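Local coordinates for protein Phikz039 (Pseudomonas phage phikz, PDB 3ZBQ) that is a phage-encoded tubulin-like protein, also called PhuZ, modelled here with guanosine-5'-diphosphate in its nucleotide pocket, at residues Val100-Gly105 against Val127-Ile132; Ala243-Asp248 against Asp274-Val279. All blocks are in the same frame, centred on the assembly; numbering follows the deposited sequence.

In the fold
Both contacts are strand pairs of one mixed sheet that runs through the chain. Contact 1 is a parallel pair close to the centre of the chain, inside the nucleotide-binding part of the tubulin-like fold, and its S103 and I132 line the GDP pocket. Contact 2 is an antiparallel pair in the C-terminal domain, separated from contact 1 in the sheet by strands 163-168 and 222-227. Their centres are 23 Å apart, and their nearest atoms stay about 8 Å from each other. Helix 175-192 is shared: it packs on V101, V130 and I132 of contact 1 and on M276 and F278 of contact 2, and its N179 binds GDP.

Contact 1: residues Val100-Gly105 against Val127-Ile132; sequences VVYSMG and VVSVVI. With GDP (guanosine-5'-diphosphate), chain B.
Y102 and V131 form the tight part of this parallel pair. The Y102 ring, swung between its own N and carbonyl carbon (chi1 51°), turns toward the second strand, and V131 CG1 lies over one face, 3.4 Å from Y102 CZ, in a CH-pi contact displaced toward the rim. The phenol continues to S129, whose OG meets Y102 OH near the ring plane at 2.9 Å in a hydrogen bond. The other branch of V131, CG2, is met by M104 SD at 3.8 Å.

Across the sheet the fit is looser: V101 CG2 comes no nearer than 4.3 Å to V130 CB, and S103 and I132 are turned to the nucleotide. S103 OG donates to GDP O2A (2.8 Å), while I132 CD1 rests against the base, 3.7 Å from GDP C2. At the end near the nucleotide, I132 O accepts from M104 N at 2.7 Å and from a water that itself accepts from G105 N.

This beta-alpha-beta unit has helix 109-122 as its crossover. That helix and helix 138-158 cover the Y102 face, helix 175-192 backs V101, V130 and I132, and strands 7-12 and 163-168 flank the pair.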
ATOM      1  N   VAL A 100      -1.414   2.092  -5.975  1.00  2.93           N
ATOM      2  CA  VAL A 100      -2.345   1.163  -5.337  1.00  3.76           C
ATOM      3  C   VAL A 100      -2.388   1.440  -3.831  1.00  3.87           C
ATOM      4  O   VAL A 100      -1.343   1.472  -3.169  1.00  3.15           O
ATOM      5  CB  VAL A 100      -1.915  -0.306  -5.597  1.00  3.91           C
ATOM      6  CG1 VAL A 100      -3.003  -1.285  -5.141  1.00  3.58           C
ATOM      7  CG2 VAL A 100      -1.617  -0.526  -7.069  1.00  4.11           C
ATOM      8  N   VAL A 101      -3.598   1.594  -3.279  1.00  6.56           N
ATOM      9  CA  VAL A 101      -3.779   2.087  -1.910  1.00  3.13           C
ATOM     10  C   VAL A 101      -4.594   1.113  -1.081  1.00  3.92           C
ATOM     11  O   VAL A 101      -5.689   0.722  -1.501  1.00  5.28           O
ATOM     12  CB  VAL A 101      -4.508   3.451  -1.901  1.00  3.05           C
ATOM     13  CG1 VAL A 101      -4.534   4.049  -0.510  1.00  3.45           C
ATOM     14  CG2 VAL A 101      -3.830   4.415  -2.886  1.00  4.08           C
ATOM     15  N   TYR A 102      -4.069   0.724   0.087  1.00  3.00           N
ATOM     16  CA  TYR A 102      -4.722  -0.302   0.928  1.00  3.06           C
ATOM     17  C   TYR A 102      -4.080  -0.429   2.305  1.00  4.47           C
ATOM     18  O   TYR A 102      -2.925  -0.048   2.510  1.00  4.69           O
ATOM     19  CB  TYR A 102      -4.664  -1.674   0.231  1.00  3.83           C
ATOM     20  CG  TYR A 102      -3.267  -2.054  -0.236  1.00  3.77           C
ATOM     21  CD1 TYR A 102      -2.765  -1.576  -1.441  1.00  4.09           C
ATOM     22  CD2 TYR A 102      -2.454  -2.894   0.527  1.00  4.19           C
ATOM     23  CE1 TYR A 102      -1.498  -1.908  -1.874  1.00  4.98           C
ATOM     24  CE2 TYR A 102      -1.175  -3.241   0.095  1.00  5.44           C
ATOM     25  CZ  TYR A 102      -0.708  -2.743  -1.106  1.00  4.79           C
ATOM     26  OH  TYR A 102       0.562  -3.062  -1.562  1.00  5.22           O
ATOM     27  N   SER A 103      -4.830  -0.978   3.260  1.00  3.36           N
ATOM     28  CA  SER A 103      -4.276  -1.247   4.576  1.00  4.00           C
ATOM     29  C   SER A 103      -3.553  -2.589   4.568  1.00  4.04           C
ATOM     30  O   SER A 103      -3.847  -3.457   3.747  1.00  5.35           O
ATOM     31  CB  SER A 103      -5.394  -1.289   5.613  1.00  4.17           C
ATOM     32  OG  SER A 103      -6.305  -2.326   5.302  1.00  6.24           O
ATOM     33  N   MET A 104      -2.624  -2.766   5.500  1.00  3.53           N
ATOM     34  CA  MET A 104      -1.940  -4.042   5.664  1.00  3.15           C
ATOM     35  C   MET A 104      -2.625  -4.962   6.681  1.00  3.75           C
ATOM     36  O   MET A 104      -2.437  -6.181   6.649  1.00  4.02           O
ATOM     37  CB  MET A 104      -0.501  -3.793   6.108  1.00  3.56           C
ATOM     38  CG  MET A 104       0.313  -3.069   5.062  1.00  2.81           C
ATOM     39  SD  MET A 104       1.872  -2.421   5.716  1.00  7.35           S
ATOM     40  CE  MET A 104       2.754  -3.935   6.075  1.00  2.82           C
ATOM     41  N   GLY A 105      -3.390  -4.381   7.589  1.00  4.16           N
ATOM     42  CA  GLY A 105      -3.951  -5.155   8.693  1.00  3.17           C
ATOM     43  C   GLY A 105      -5.329  -5.726   8.439  1.00  5.43           C
ATOM     44  O   GLY A 105      -5.867  -6.479   9.261  1.00  4.90           O
ATOM     45  N   VAL A 127       4.665   0.822 -10.703  1.00  5.27           N
ATOM     46  CA  VAL A 127       3.676   0.768  -9.630  1.00  4.59           C
ATOM     47  C   VAL A 127       4.266   1.264  -8.313  1.00  4.98           C
ATOM     48  O   VAL A 127       5.405   0.936  -7.965  1.00  4.03           O
ATOM     49  CB  VAL A 127       3.173  -0.682  -9.405  1.00  3.58           C
ATOM     50  CG1 VAL A 127       1.996  -0.709  -8.389  1.00  5.53           C
ATOM     51  CG2 VAL A 127       2.747  -1.338 -10.716  1.00  4.84           C
ATOM     52  N   VAL A 128       3.480   2.045  -7.575  1.00  4.55           N
ATOM     53  CA  VAL A 128       3.828   2.404  -6.202  1.00  3.34           C
ATOM     54  C   VAL A 128       2.641   2.060  -5.306  1.00  3.62           C
ATOM     55  O   VAL A 128       1.496   2.262  -5.699  1.00  4.99           O
ATOM     56  CB  VAL A 128       4.137   3.911  -6.081  1.00  5.69           C
ATOM     57  CG1 VAL A 128       4.238   4.324  -4.619  1.00 10.53           C
ATOM     58  CG2 VAL A 128       5.430   4.238  -6.827  1.00  5.00           C
ATOM     59  N   SER A 129       2.909   1.524  -4.123  1.00  4.02           N
ATOM     60  CA  SER A 129       1.846   1.258  -3.155  1.00  4.72           C
ATOM     61  C   SER A 129       1.888   2.261  -2.022  1.00  5.48           C
ATOM     62  O   SER A 129       2.968   2.587  -1.504  1.00  5.43           O
ATOM     63  CB  SER A 129       1.969  -0.152  -2.569  1.00  5.08           C
ATOM     64  OG  SER A 129       1.517  -1.123  -3.495  1.00  5.53           O
ATOM     65  N   VAL A 130       0.711   2.726  -1.616  1.00  3.67           N
ATOM     66  CA  VAL A 130       0.587   3.545  -0.416  1.00  3.35           C
ATOM     67  C   VAL A 130      -0.196   2.706   0.598  1.00  3.51           C
ATOM     68  O   VAL A 130      -1.343   2.329   0.350  1.00  3.05           O
ATOM     69  CB  VAL A 130      -0.096   4.907  -0.713  1.00  3.20           C
ATOM     70  CG1 VAL A 130      -0.179   5.741   0.552  1.00  6.16           C
ATOM     71  CG2 VAL A 130       0.704   5.680  -1.787  1.00  3.16           C
ATOM     72  N   VAL A 131       0.463   2.347   1.699  1.00  2.00           N
ATOM     73  CA  VAL A 131      -0.062   1.320   2.609  1.00  3.67           C
ATOM     74  C   VAL A 131      -0.077   1.752   4.072  1.00  4.94           C
ATOM     75  O   VAL A 131       0.641   2.674   4.464  1.00  3.61           O
ATOM     76  CB  VAL A 131       0.721  -0.011   2.454  1.00  3.84           C
ATOM     77  CG1 VAL A 131       0.753  -0.441   0.977  1.00  4.17           C
ATOM     78  CG2 VAL A 131       2.161   0.133   2.981  1.00  5.99           C
ATOM     79  N   ILE A 132      -0.907   1.074   4.875  1.00  4.35           N
ATOM     80  CA  ILE A 132      -1.097   1.404   6.293  1.00  7.87           C
ATOM     81  C   ILE A 132      -0.867   0.188   7.190  1.00  5.49           C
ATOM     82  O   ILE A 132      -1.575  -0.820   7.079  1.00  7.57           O
ATOM     83  CB  ILE A 132      -2.526   1.948   6.567  1.00  6.62           C
ATOM     84  CG1 ILE A 132      -2.830   3.143   5.657  1.00  7.72           C
ATOM     85  CG2 ILE A 132      -2.695   2.340   8.038  1.00  7.54           C
ATOM     86  CD1 ILE A 132      -4.308   3.508   5.577  1.00  9.46           C
TER
HETATM   87  PB  GDP B 999     -10.174  -4.382   4.427  1.00  5.43           P
HETATM   88  O1B GDP B 999     -11.468  -3.818   3.899  1.00  3.97           O
HETATM   89  O2B GDP B 999      -9.034  -4.066   3.480  1.00  4.08           O
HETATM   90  O3B GDP B 999     -10.266  -5.870   4.663  1.00  6.22           O
HETATM   91  O3A GDP B 999      -9.799  -3.735   5.850  1.00  4.77           O
HETATM   92  PA  GDP B 999      -9.884  -2.177   6.236  1.00  5.97           P
HETATM   93  O1A GDP B 999     -11.260  -1.556   6.182  1.00  7.91           O
HETATM   94  O2A GDP B 999      -8.893  -1.384   5.410  1.00  4.93           O
HETATM   95  O5' GDP B 999      -9.407  -2.200   7.758  1.00  8.74           O
HETATM   96  C5' GDP B 999      -8.169  -2.789   8.138  1.00  6.18           C
HETATM   97  C4' GDP B 999      -7.420  -1.823   9.054  1.00  6.92           C
HETATM   98  O4' GDP B 999      -7.011  -0.679   8.303  1.00  6.27           O
HETATM   99  C3' GDP B 999      -8.263  -1.264  10.184  1.00  8.12           C
HETATM  100  O3' GDP B 999      -8.214  -2.141  11.321  1.00  9.02           O
HETATM  101  C2' GDP B 999      -7.610   0.068  10.460  1.00  8.27           C
HETATM  102  O2' GDP B 999      -6.462  -0.128  11.288  1.00  6.67           O
HETATM  103  C1' GDP B 999      -7.050   0.491   9.120  1.00  6.84           C
HETATM  104  N9  GDP B 999      -7.922   1.464   8.428  1.00  8.52           N
HETATM  105  C8  GDP B 999      -9.118   1.247   7.848  1.00  9.03           C
HETATM  106  N7  GDP B 999      -9.600   2.387   7.295  1.00  9.76           N
HETATM  107  C5  GDP B 999      -8.689   3.359   7.504  1.00 10.34           C
HETATM  108  C6  GDP B 999      -8.554   4.800   7.188  1.00 11.69           C
HETATM  109  O6  GDP B 999      -9.443   5.412   6.544  1.00 12.38           O
HETATM  110  N1  GDP B 999      -7.432   5.418   7.600  1.00 10.51           N
HETATM  111  C2  GDP B 999      -6.456   4.785   8.286  1.00  9.47           C
HETATM  112  N2  GDP B 999      -5.355   5.468   8.687  1.00  8.51           N
HETATM  113  N3  GDP B 999      -6.516   3.476   8.606  1.00 10.14           N
HETATM  114  C4  GDP B 999      -7.588   2.736   8.248  1.00 10.66           C
HETATM  115  O   HOH W   1      -3.840  -1.733   8.481  1.00  6.08           O

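Contact 2: residues Ala243-Asp248 against Asp274-Val279; sequences ASLYTD and DQMHFV
S244, H277, Y246 and Q275 interlock on one face of this antiparallel pair. In the non-hydrogen-bonded pair S244-H277, the small serine leaves room for the imidazole: S244 OG sits in the ring plane at the edge and hydrogen-bonds H277 ND1 at 2.7 Å. The far nitrogen, H277 NE2, accepts from Q275 NE2, again in the ring plane, so the ring is gripped at both nitrogens and its rotation is fixed. Between those two bonds the H277 CE1 corner lies 3.5 Å from Y246 OH. The two rings form an offset edge-to-face pair, the edge of H277 toward the face of Y246, with planes at 75°. Y246 also crosses Q275 at a slant, its CD2 3.8 Å from Q275 CB. The far end of the glutamine is steadied by R251, which bonds OE1 and forms a salt bridge with D274.

The reverse face is greasy. A243 presents just a methyl group opposite the broad F278, whose ring turns its edge to the A243 carbonyl oxygen; A243 O lies in the ring plane, 3.4 Å from F278 CD1. L245 and M276 run side by side, and the bend at the end of the methionine (chi3 -60°) carries its CE to 3.9 Å from L245 CD1. The main-chain ladder closes with T247 N to D274 O, beside a water that links D248 N to D274 OD1.

Strand 260-265 extends the sheet beyond 239-246, and strand 222-227 lies on the other flank, next to 275-281. Helix 175-192 takes the F278 ring against A188, L189 and L192 and M276 against A188. W208 NE1 donates a hydrogen bond to F278 O, which also accepts from A243 N, and helix 230-234 meets Q275 and H277 on the polar face.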
ATOM      1  N   ALA A 243      13.881  10.726  -7.402  1.00  4.82           N
ATOM      2  CA  ALA A 243      13.293  11.636  -8.382  1.00  7.80           C
ATOM      3  C   ALA A 243      13.036  12.979  -7.715  1.00  8.09           C
ATOM      4  O   ALA A 243      12.360  13.046  -6.697  1.00  7.85           O
ATOM      5  CB  ALA A 243      11.997  11.080  -8.930  1.00  7.72           C
ATOM      6  N   SER A 244      13.552  14.051  -8.303  1.00  6.98           N
ATOM      7  CA  SER A 244      13.408  15.370  -7.700  1.00  9.76           C
ATOM      8  C   SER A 244      12.704  16.348  -8.641  1.00  9.53           C
ATOM      9  O   SER A 244      12.970  16.365  -9.842  1.00 10.27           O
ATOM     10  CB  SER A 244      14.776  15.929  -7.299  1.00 12.37           C
ATOM     11  OG  SER A 244      15.434  15.096  -6.359  1.00 11.37           O
ATOM     12  N   LEU A 245      11.812  17.163  -8.080  1.00  7.50           N
ATOM     13  CA  LEU A 245      11.200  18.269  -8.813  1.00 10.07           C
ATOM     14  C   LEU A 245      11.637  19.604  -8.226  1.00 10.07           C
ATOM     15  O   LEU A 245      11.609  19.781  -7.012  1.00 10.57           O
ATOM     16  CB  LEU A 245       9.679  18.177  -8.744  1.00  8.27           C
ATOM     17  CG  LEU A 245       9.046  17.021  -9.509  1.00 11.77           C
ATOM     18  CD1 LEU A 245       7.529  16.993  -9.299  1.00 13.36           C
ATOM     19  CD2 LEU A 245       9.364  17.170 -10.978  1.00 12.32           C
ATOM     20  N   TYR A 246      12.033  20.537  -9.091  1.00  8.11           N
ATOM     21  CA  TYR A 246      12.363  21.897  -8.670  1.00 10.79           C
ATOM     22  C   TYR A 246      11.523  22.887  -9.471  1.00 10.34           C
ATOM     23  O   TYR A 246      11.272  22.668 -10.658  1.00 11.58           O
ATOM     24  CB  TYR A 246      13.846  22.184  -8.921  1.00 11.93           C
ATOM     25  CG  TYR A 246      14.779  21.191  -8.274  1.00 10.27           C
ATOM     26  CD1 TYR A 246      15.130  20.010  -8.929  1.00  8.24           C
ATOM     27  CD2 TYR A 246      15.311  21.429  -7.013  1.00 11.23           C
ATOM     28  CE1 TYR A 246      15.982  19.093  -8.340  1.00 10.96           C
ATOM     29  CE2 TYR A 246      16.166  20.522  -6.418  1.00 13.04           C
ATOM     30  CZ  TYR A 246      16.494  19.355  -7.084  1.00 12.05           C
ATOM     31  OH  TYR A 246      17.344  18.452  -6.491  1.00 12.70           O
ATOM     32  N   THR A 247      11.076  23.968  -8.833  1.00  9.10           N
ATOM     33  CA  THR A 247      10.435  25.045  -9.584  1.00  9.27           C
ATOM     34  C   THR A 247      11.505  25.999 -10.099  1.00 13.12           C
ATOM     35  O   THR A 247      11.273  26.754 -11.041  1.00 11.55           O
ATOM     36  CB  THR A 247       9.410  25.816  -8.759  1.00 11.31           C
ATOM     37  OG1 THR A 247       9.933  26.065  -7.446  1.00 13.89           O
ATOM     38  CG2 THR A 247       8.096  25.023  -8.659  1.00 12.24           C
ATOM     39  N   ASP A 248      12.673  25.964  -9.462  1.00 14.69           N
ATOM     40  CA  ASP A 248      13.831  26.726  -9.935  1.00 18.31           C
ATOM     41  C   ASP A 248      14.948  25.771 -10.364  1.00 17.14           C
ATOM     42  O   ASP A 248      15.576  25.118  -9.521  1.00 17.23           O
ATOM     43  CB  ASP A 248      14.331  27.664  -8.836  1.00 17.02           C
ATOM     44  CG  ASP A 248      15.478  28.563  -9.299  1.00 21.58           C
ATOM     45  OD1 ASP A 248      15.975  28.403 -10.439  1.00 22.18           O
ATOM     46  OD2 ASP A 248      15.876  29.436  -8.506  1.00 21.78           O
ATOM     47  N   ASP A 274       9.093  24.793  -3.476  1.00 14.61           N
ATOM     48  CA  ASP A 274      10.477  24.959  -3.862  1.00 18.40           C
ATOM     49  C   ASP A 274      10.957  23.659  -4.508  1.00 17.51           C
ATOM     50  O   ASP A 274      11.366  23.634  -5.671  1.00 15.70           O
ATOM     51  CB  ASP A 274      11.307  25.312  -2.629  1.00 21.77           C
ATOM     52  CG  ASP A 274      12.793  25.290  -2.898  1.00 26.40           C
ATOM     53  OD1 ASP A 274      13.204  25.639  -4.026  1.00 30.85           O
ATOM     54  OD2 ASP A 274      13.547  24.925  -1.970  1.00 33.75           O
ATOM     55  N   GLN A 275      10.885  22.570  -3.755  1.00 15.34           N
ATOM     56  CA  GLN A 275      11.299  21.280  -4.289  1.00 15.38           C
ATOM     57  C   GLN A 275      10.587  20.106  -3.612  1.00 14.19           C
ATOM     58  O   GLN A 275      10.121  20.218  -2.472  1.00 11.43           O
ATOM     59  CB  GLN A 275      12.821  21.138  -4.183  1.00 15.97           C
ATOM     60  CG  GLN A 275      13.362  21.348  -2.780  1.00 19.38           C
ATOM     61  CD  GLN A 275      14.854  21.562  -2.776  1.00 21.22           C
ATOM     62  OE1 GLN A 275      15.340  22.633  -3.151  1.00 25.11           O
ATOM     63  NE2 GLN A 275      15.597  20.543  -2.362  1.00 11.74           N
ATOM     64  N   MET A 276      10.478  18.994  -4.333  1.00 12.31           N
ATOM     65  CA  MET A 276       9.943  17.757  -3.766  1.00 12.17           C
ATOM     66  C   MET A 276      10.847  16.612  -4.182  1.00  9.66           C
ATOM     67  O   MET A 276      11.339  16.588  -5.311  1.00 10.98           O
ATOM     68  CB  MET A 276       8.527  17.471  -4.272  1.00 13.97           C
ATOM     69  CG  MET A 276       7.430  18.320  -3.671  1.00 17.85           C
ATOM     70  SD  MET A 276       5.806  17.610  -4.034  1.00 16.60           S
ATOM     71  CE  MET A 276       5.795  17.635  -5.821  1.00 17.40           C
ATOM     72  N   HIS A 277      11.055  15.662  -3.279  1.00  9.35           N
ATOM     73  CA  HIS A 277      11.919  14.528  -3.564  1.00  7.04           C
ATOM     74  C   HIS A 277      11.208  13.228  -3.272  1.00  9.96           C
ATOM     75  O   HIS A 277      10.510  13.091  -2.267  1.00  9.05           O
ATOM     76  CB  HIS A 277      13.205  14.603  -2.744  1.00  9.43           C
ATOM     77  CG  HIS A 277      13.927  15.902  -2.896  1.00  8.54           C
ATOM     78  ND1 HIS A 277      14.706  16.190  -3.997  1.00 10.48           N
ATOM     79  CD2 HIS A 277      13.951  17.007  -2.113  1.00 10.80           C
ATOM     80  CE1 HIS A 277      15.195  17.412  -3.875  1.00 14.19           C
ATOM     81  NE2 HIS A 277      14.757  17.925  -2.739  1.00 11.53           N
ATOM     82  N   PHE A 278      11.393  12.266  -4.163  1.00  6.78           N
ATOM     83  CA  PHE A 278      10.732  10.990  -4.017  1.00  7.39           C
ATOM     84  C   PHE A 278      11.848   9.976  -3.915  1.00  8.26           C
ATOM     85  O   PHE A 278      12.441   9.594  -4.919  1.00  7.47           O
ATOM     86  CB  PHE A 278       9.813  10.761  -5.214  1.00  5.84           C
ATOM     87  CG  PHE A 278       8.734  11.807  -5.335  1.00  7.83           C
ATOM     88  CD1 PHE A 278       9.005  13.043  -5.920  1.00  7.66           C
ATOM     89  CD2 PHE A 278       7.458  11.569  -4.833  1.00  7.01           C
ATOM     90  CE1 PHE A 278       8.012  14.027  -6.019  1.00  9.32           C
ATOM     91  CE2 PHE A 278       6.462  12.553  -4.925  1.00  8.84           C
ATOM     92  CZ  PHE A 278       6.741  13.773  -5.516  1.00 10.01           C
ATOM     93  N   VAL A 279      12.164   9.589  -2.682  1.00  6.45           N
ATOM     94  CA  VAL A 279      13.406   8.876  -2.409  1.00  5.76           C
ATOM     95  C   VAL A 279      13.131   7.425  -2.097  1.00  7.96           C
ATOM     96  O   VAL A 279      12.425   7.128  -1.139  1.00  5.35           O
ATOM     97  CB  VAL A 279      14.166   9.494  -1.215  1.00  7.21           C
ATOM     98  CG1 VAL A 279      15.535   8.826  -1.064  1.00  9.82           C
ATOM     99  CG2 VAL A 279      14.337  10.991  -1.412  1.00  8.70           C
TER
HETATM  100  O   HOH W   2      13.305  25.198  -6.653  1.00 17.21           O